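Local coordinates for PrgB (Enterococcus faecalis, PDB 6EVU), which promotes aggregation, biofilm formation and conjugation by binding and compacting DNA, the part described here being its adhesin domain, at residues T161-G166 with M286-K291; S137-S142 with K167-R172. One frame throughout, in Å; residues are numbered along the deposited sequence.

Contacts 1 and 2 lie side by side at one end of the adhesin domain, their centres about 8 Å apart, and share the loop that leads into strand 169-179. That strand pairs antiparallel with strand 124-137, whose end enters contact 2, and with strand 280-287, whose end enters contact 1. Among the bonds that tie them together, Met-286 N lies 2.8 Å from Val-169 O, a probable backbone hydrogen bond, and Thr-287 OG1 lies 2.7 Å from Asp-168 OD1, a probable side-chain one. Pro-139 of contact 2 also packs on Asn-165 of contact 1. A phosphate ion, probably from the crystallisation liquor, sits about 5 Å from the side chain of Arg-163.

Contact 1 (T161-G166 with M286-K291); sequences TNRVNG and MTTKGK
The guanidinium group of Arg-163 is covered on one face by the methyl of Thr-288, whose CG2 stands 3.6 Å above the plane and over its centre. Near the plane, at the edge, lie the carbonyl carbon of Asn-165 and, more remotely, the backbone oxygen of Met-286. Backbone oxygens hold the group: NH1 of Arg-163 donates to Asn-165 O at 2.9 Å, the acceptor 11° out of the guanidinium plane, and to Lys-167 O, and NH2 to Ser-297 O. Arg-163 reaches this place with CG anti to the backbone N (chi1 178°), its chain then bending at chi3, about the CG-CD bond. Beyond the end of strand 280-287 the chain reverses through a type I' beta turn, Thr-288 to Lys-291, beside the loop that leads to strand 169-179. Within the turn, Thr-288 OG1 donates to Lys-291 O at 2.6 Å, in the carbonyl plane on a lone pair; with chi1 at 56° the hydroxyl sits between the backbone N and the carbonyl carbon, turned back over its own turn. The two glycines meet through reciprocal CA-H...O contacts, Gly-166 CA to Gly-290 O and Gly-290 CA to Gly-166 O, both 3.4 Å. A water bridges the backbones, donating to Gly-166 O and accepting from Thr-288 N, each at 2.8 Å.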
loop_
_atom_site.group_PDB
_atom_site.type_symbol
_atom_site.label_atom_id
_atom_site.label_comp_id
_atom_site.label_asym_id
_atom_site.label_seq_id
_atom_site.Cartn_x
_atom_site.Cartn_y
_atom_site.Cartn_z
ATOM N N THR A 161 10.057 1.855 9.091
ATOM C CA THR A 161 11.057 1.583 10.126
ATOM C C THR A 161 12.334 2.348 9.772
ATOM O O THR A 161 12.398 3.054 8.776
ATOM C CB THR A 161 11.294 0.071 10.271
ATOM O OG1 THR A 161 12.115 -0.138 11.456
ATOM C CG2 THR A 161 12.068 -0.472 9.075
ATOM N N ASN A 162 13.334 2.213 10.610
ATOM C CA ASN A 162 14.655 2.781 10.384
ATOM C C ASN A 162 15.371 2.030 9.271
ATOM O O ASN A 162 15.348 0.798 9.242
ATOM C CB ASN A 162 15.422 2.607 11.714
ATOM C CG ASN A 162 16.759 3.201 11.701
ATOM O OD1 ASN A 162 16.978 4.305 11.200
ATOM N ND2 ASN A 162 17.680 2.507 12.334
ATOM N N ARG A 163 16.146 2.729 8.447
ATOM C CA ARG A 163 16.910 2.014 7.423
ATOM C C ARG A 163 18.377 1.909 7.844
ATOM O O ARG A 163 19.074 2.920 7.902
ATOM C CB ARG A 163 16.800 2.710 6.063
ATOM C CG ARG A 163 17.610 2.014 4.995
ATOM C CD ARG A 163 17.384 2.574 3.574
ATOM N NE ARG A 163 16.053 2.268 3.044
ATOM C CZ ARG A 163 15.722 1.063 2.597
ATOM N NH1 ARG A 163 16.614 0.091 2.613
ATOM N NH2 ARG A 163 14.526 0.834 2.110
ATOM N N VAL A 164 18.863 0.685 8.096
ATOM C CA VAL A 164 20.289 0.471 8.336
ATOM C C VAL A 164 20.979 -0.263 7.190
ATOM O O VAL A 164 22.216 -0.334 7.181
ATOM C CB VAL A 164 20.547 -0.299 9.656
ATOM C CG1 VAL A 164 19.851 0.329 10.834
ATOM C CG2 VAL A 164 20.148 -1.732 9.548
ATOM N N ASN A 165 20.239 -0.874 6.272
ATOM C CA ASN A 165 20.872 -1.604 5.171
ATOM C C ASN A 165 20.048 -1.358 3.925
ATOM O O ASN A 165 19.160 -0.501 3.916
ATOM C CB ASN A 165 21.009 -3.097 5.496
ATOM C CG ASN A 165 19.676 -3.716 5.852
ATOM O OD1 ASN A 165 18.708 -3.549 5.116
ATOM N ND2 ASN A 165 19.618 -4.426 6.971
ATOM N N GLY A 166 20.335 -2.116 2.861
ATOM C CA GLY A 166 19.676 -1.892 1.596
ATOM C C GLY A 166 18.428 -2.720 1.330
ATOM O O GLY A 166 17.938 -2.708 0.198
ATOM N N MET A 286 8.718 -0.664 -0.366
ATOM C CA MET A 286 9.645 0.356 -0.833
ATOM C C MET A 286 10.975 -0.306 -1.152
ATOM O O MET A 286 11.473 -1.099 -0.351
ATOM C CB MET A 286 9.847 1.460 0.215
ATOM C CG MET A 286 8.531 1.911 0.862
ATOM S SD MET A 286 8.874 3.085 2.236
ATOM C CE MET A 286 9.344 4.572 1.299
ATOM N N THR A 287 11.572 0.062 -2.300
ATOM C CA THR A 287 12.857 -0.497 -2.704
ATOM C C THR A 287 13.864 0.601 -3.061
ATOM O O THR A 287 13.530 1.588 -3.728
ATOM C CB THR A 287 12.704 -1.466 -3.881
ATOM O OG1 THR A 287 13.962 -2.108 -4.064
ATOM C CG2 THR A 287 12.279 -0.723 -5.182
ATOM N N THR A 288 15.068 0.483 -2.530
ATOM C CA THR A 288 16.155 1.363 -2.942
ATOM C C THR A 288 16.987 0.677 -3.979
ATOM O O THR A 288 18.158 1.045 -4.177
ATOM C CB THR A 288 17.047 1.756 -1.769
ATOM O OG1 THR A 288 17.532 0.561 -1.167
ATOM C CG2 THR A 288 16.268 2.606 -0.721
ATOM N N LYS A 289 16.452 -0.402 -4.538
ATOM C CA LYS A 289 17.207 -1.344 -5.363
ATOM C C LYS A 289 18.510 -1.758 -4.693
ATOM O O LYS A 289 19.464 -2.134 -5.365
ATOM C CB LYS A 289 17.472 -0.769 -6.760
ATOM C CG LYS A 289 16.237 -0.735 -7.641
ATOM C CD LYS A 289 16.499 0.010 -8.943
ATOM C CE LYS A 289 16.312 -0.904 -10.141
ATOM N NZ LYS A 289 17.166 -2.111 -9.972
ATOM N N GLY A 290 18.602 -1.640 -3.372
ATOM C CA GLY A 290 19.726 -2.158 -2.610
ATOM C C GLY A 290 20.656 -1.136 -1.955
ATOM O O GLY A 290 21.532 -1.552 -1.198
ATOM N N LYS A 291 20.531 0.174 -2.233
ATOM C CA LYS A 291 21.359 1.184 -1.578
ATOM C C LYS A 291 20.882 1.414 -0.145
ATOM O O LYS A 291 19.677 1.399 0.122
ATOM C CB LYS A 291 21.320 2.494 -2.378
ATOM C CG LYS A 291 22.207 2.505 -3.660
ATOM C CD LYS A 291 21.446 2.762 -4.992
ATOM C CE LYS A 291 22.225 2.239 -6.229
ATOM N NZ LYS A 291 21.413 2.194 -7.497
HETATM O O HOH W 1 15.704 -1.912 -1.307
#

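Contact 2 (S137-S142 with K167-R172); sequences SSPSQS and KDVKTR
Ser-137 OG donates a short 2.6 Å hydrogen bond to Asp-168 O, approaching it 35° from the carbonyl plane. The same hydroxyl oxygen accepts from Lys-167 NZ at 3.0 Å and from a water that in turn accepts from Asp-168 N. Placing OG anti to the backbone N (chi1 -173°) directs it to the loop residues just before strand 169-179, and the Lys-167 chain folds back to meet it by bending at its last two torsions, its CD passing 3.6 Å from Ser-138 O. Alongside, where the end of strand 124-137 meets the start of strand 169-179, Ser-137 and Lys-170 form an antiparallel hydrogen-bonded pair, with Ser-137 N to Lys-170 O and Lys-170 N to Ser-137 O both 3.0 Å. On one sheet face Ser-137 CB lies 3.8 Å from Lys-170 CB. Lys-170 NZ leads off to a salt bridge with Asp-216. Past this pair, residues 138-142 leave the sheet: Ser-138 OG accepts from Ser-140 N in an ST turn and also bonds Thr-144 O. Pro-139 lays its ring obliquely across Val-169, CD meeting CG2 at 3.6 Å, and its CB rests on Lys-167 O. With one donated and two accepted bonds, the buried Ser-137 hydroxyl is well satisfied, and its link to Asp-168 O carries the tie between residues 137-142 and 167-172 past the end of the strand pairing.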
loop_
_atom_site.group_PDB
_atom_site.type_symbol
_atom_site.label_atom_id
_atom_site.label_comp_id
_atom_site.label_asym_id
_atom_site.label_seq_id
_atom_site.Cartn_x
_atom_site.Cartn_y
_atom_site.Cartn_z
ATOM N N SER A 137 9.777 -7.954 4.465
ATOM C CA SER A 137 11.146 -7.458 4.388
ATOM C C SER A 137 11.226 -6.180 5.228
ATOM O O SER A 137 10.282 -5.386 5.267
ATOM C CB SER A 137 11.579 -7.168 2.936
ATOM O OG SER A 137 12.963 -6.827 2.834
ATOM N N SER A 138 12.370 -6.022 5.911
ATOM C CA SER A 138 12.592 -4.811 6.701
ATOM C C SER A 138 14.061 -4.466 6.693
ATOM O O SER A 138 14.887 -5.358 6.916
ATOM C CB SER A 138 12.135 -4.957 8.161
ATOM O OG SER A 138 12.771 -3.989 9.026
ATOM N N PRO A 139 14.419 -3.190 6.518
ATOM C CA PRO A 139 15.832 -2.768 6.596
ATOM C C PRO A 139 16.336 -2.342 7.972
ATOM O O PRO A 139 17.445 -1.779 8.048
ATOM C CB PRO A 139 15.860 -1.553 5.659
ATOM C CG PRO A 139 14.518 -0.890 5.997
ATOM C CD PRO A 139 13.524 -2.088 6.109
ATOM N N SER A 140 15.544 -2.514 9.046
ATOM C CA SER A 140 16.023 -2.097 10.363
ATOM C C SER A 140 16.851 -3.213 11.001
ATOM O O SER A 140 16.796 -4.400 10.600
ATOM C CB SER A 140 14.859 -1.715 11.295
ATOM O OG SER A 140 13.963 -2.810 11.469
ATOM N N GLN A 141 17.609 -2.808 12.020
ATOM C CA GLN A 141 18.511 -3.748 12.683
ATOM C C GLN A 141 17.728 -4.893 13.293
ATOM O O GLN A 141 18.176 -6.055 13.248
ATOM C CB GLN A 141 19.337 -3.023 13.761
ATOM C CG GLN A 141 20.387 -3.877 14.470
ATOM C CD GLN A 141 21.388 -4.410 13.464
ATOM O OE1 GLN A 141 21.867 -3.660 12.596
ATOM N NE2 GLN A 141 21.669 -5.715 13.531
ATOM N N SER A 142 16.566 -4.583 13.875
ATOM C CA SER A 142 15.702 -5.579 14.470
ATOM C C SER A 142 14.911 -6.343 13.431
ATOM O O SER A 142 14.212 -7.285 13.802
ATOM C CB SER A 142 14.741 -4.918 15.456
ATOM O OG SER A 142 13.833 -4.043 14.765
ATOM N N LYS A 167 17.912 -3.454 2.318
ATOM C CA LYS A 167 16.764 -4.320 2.062
ATOM C C LYS A 167 15.495 -3.511 1.810
ATOM O O LYS A 167 15.333 -2.370 2.281
ATOM C CB LYS A 167 16.538 -5.260 3.251
ATOM C CG LYS A 167 17.640 -6.287 3.454
ATOM C CD LYS A 167 17.360 -6.909 4.796
ATOM C CE LYS A 167 16.534 -8.186 4.648
ATOM N NZ LYS A 167 15.540 -8.254 3.509
ATOM N N ASP A 168 14.574 -4.124 1.073
ATOM C CA ASP A 168 13.247 -3.539 0.893
ATOM C C ASP A 168 12.476 -3.437 2.209
ATOM O O ASP A 168 12.673 -4.217 3.142
ATOM C CB ASP A 168 12.403 -4.403 -0.072
ATOM C CG ASP A 168 12.876 -4.336 -1.525
ATOM O OD1 ASP A 168 13.802 -3.555 -1.820
ATOM O OD2 ASP A 168 12.299 -5.088 -2.360
ATOM N N VAL A 169 11.605 -2.446 2.281
ATOM C CA VAL A 169 10.407 -2.548 3.104
ATOM C C VAL A 169 9.404 -3.361 2.297
ATOM O O VAL A 169 9.159 -3.031 1.142
ATOM C CB VAL A 169 9.865 -1.157 3.444
ATOM C CG1 VAL A 169 8.559 -1.219 4.208
ATOM C CG2 VAL A 169 10.911 -0.394 4.279
ATOM N N LYS A 170 8.818 -4.411 2.885
ATOM C CA LYS A 170 7.764 -5.145 2.168
ATOM C C LYS A 170 6.792 -5.806 3.137
ATOM O O LYS A 170 7.211 -6.405 4.127
ATOM C CB LYS A 170 8.357 -6.177 1.188
ATOM C CG LYS A 170 7.253 -6.710 0.229
ATOM C CD LYS A 170 7.818 -7.564 -0.883
ATOM C CE LYS A 170 8.124 -8.977 -0.434
ATOM N NZ LYS A 170 8.637 -9.845 -1.603
ATOM N N THR A 171 5.488 -5.672 2.856
ATOM C CA THR A 171 4.398 -6.141 3.689
ATOM C C THR A 171 3.397 -6.864 2.798
ATOM O O THR A 171 2.986 -6.313 1.761
ATOM C CB THR A 171 3.680 -4.982 4.405
ATOM O OG1 THR A 171 4.658 -4.199 5.147
ATOM C CG2 THR A 171 2.631 -5.508 5.352
ATOM N N ARG A 172 2.958 -8.045 3.232
ATOM C CA ARG A 172 1.856 -8.752 2.568
ATOM C C ARG A 172 0.543 -8.300 3.192
ATOM O O ARG A 172 0.419 -8.157 4.426
ATOM C CB ARG A 172 2.006 -10.289 2.703
ATOM C CG ARG A 172 0.854 -11.013 1.916
ATOM C CD ARG A 172 1.289 -12.420 1.570
ATOM N NE ARG A 172 1.503 -13.152 2.797
ATOM C CZ ARG A 172 2.207 -14.277 2.905
ATOM N NH1 ARG A 172 2.804 -14.827 1.841
ATOM N NH2 ARG A 172 2.315 -14.845 4.103
HETATM O O HOH W 2 15.098 -6.962 0.442
#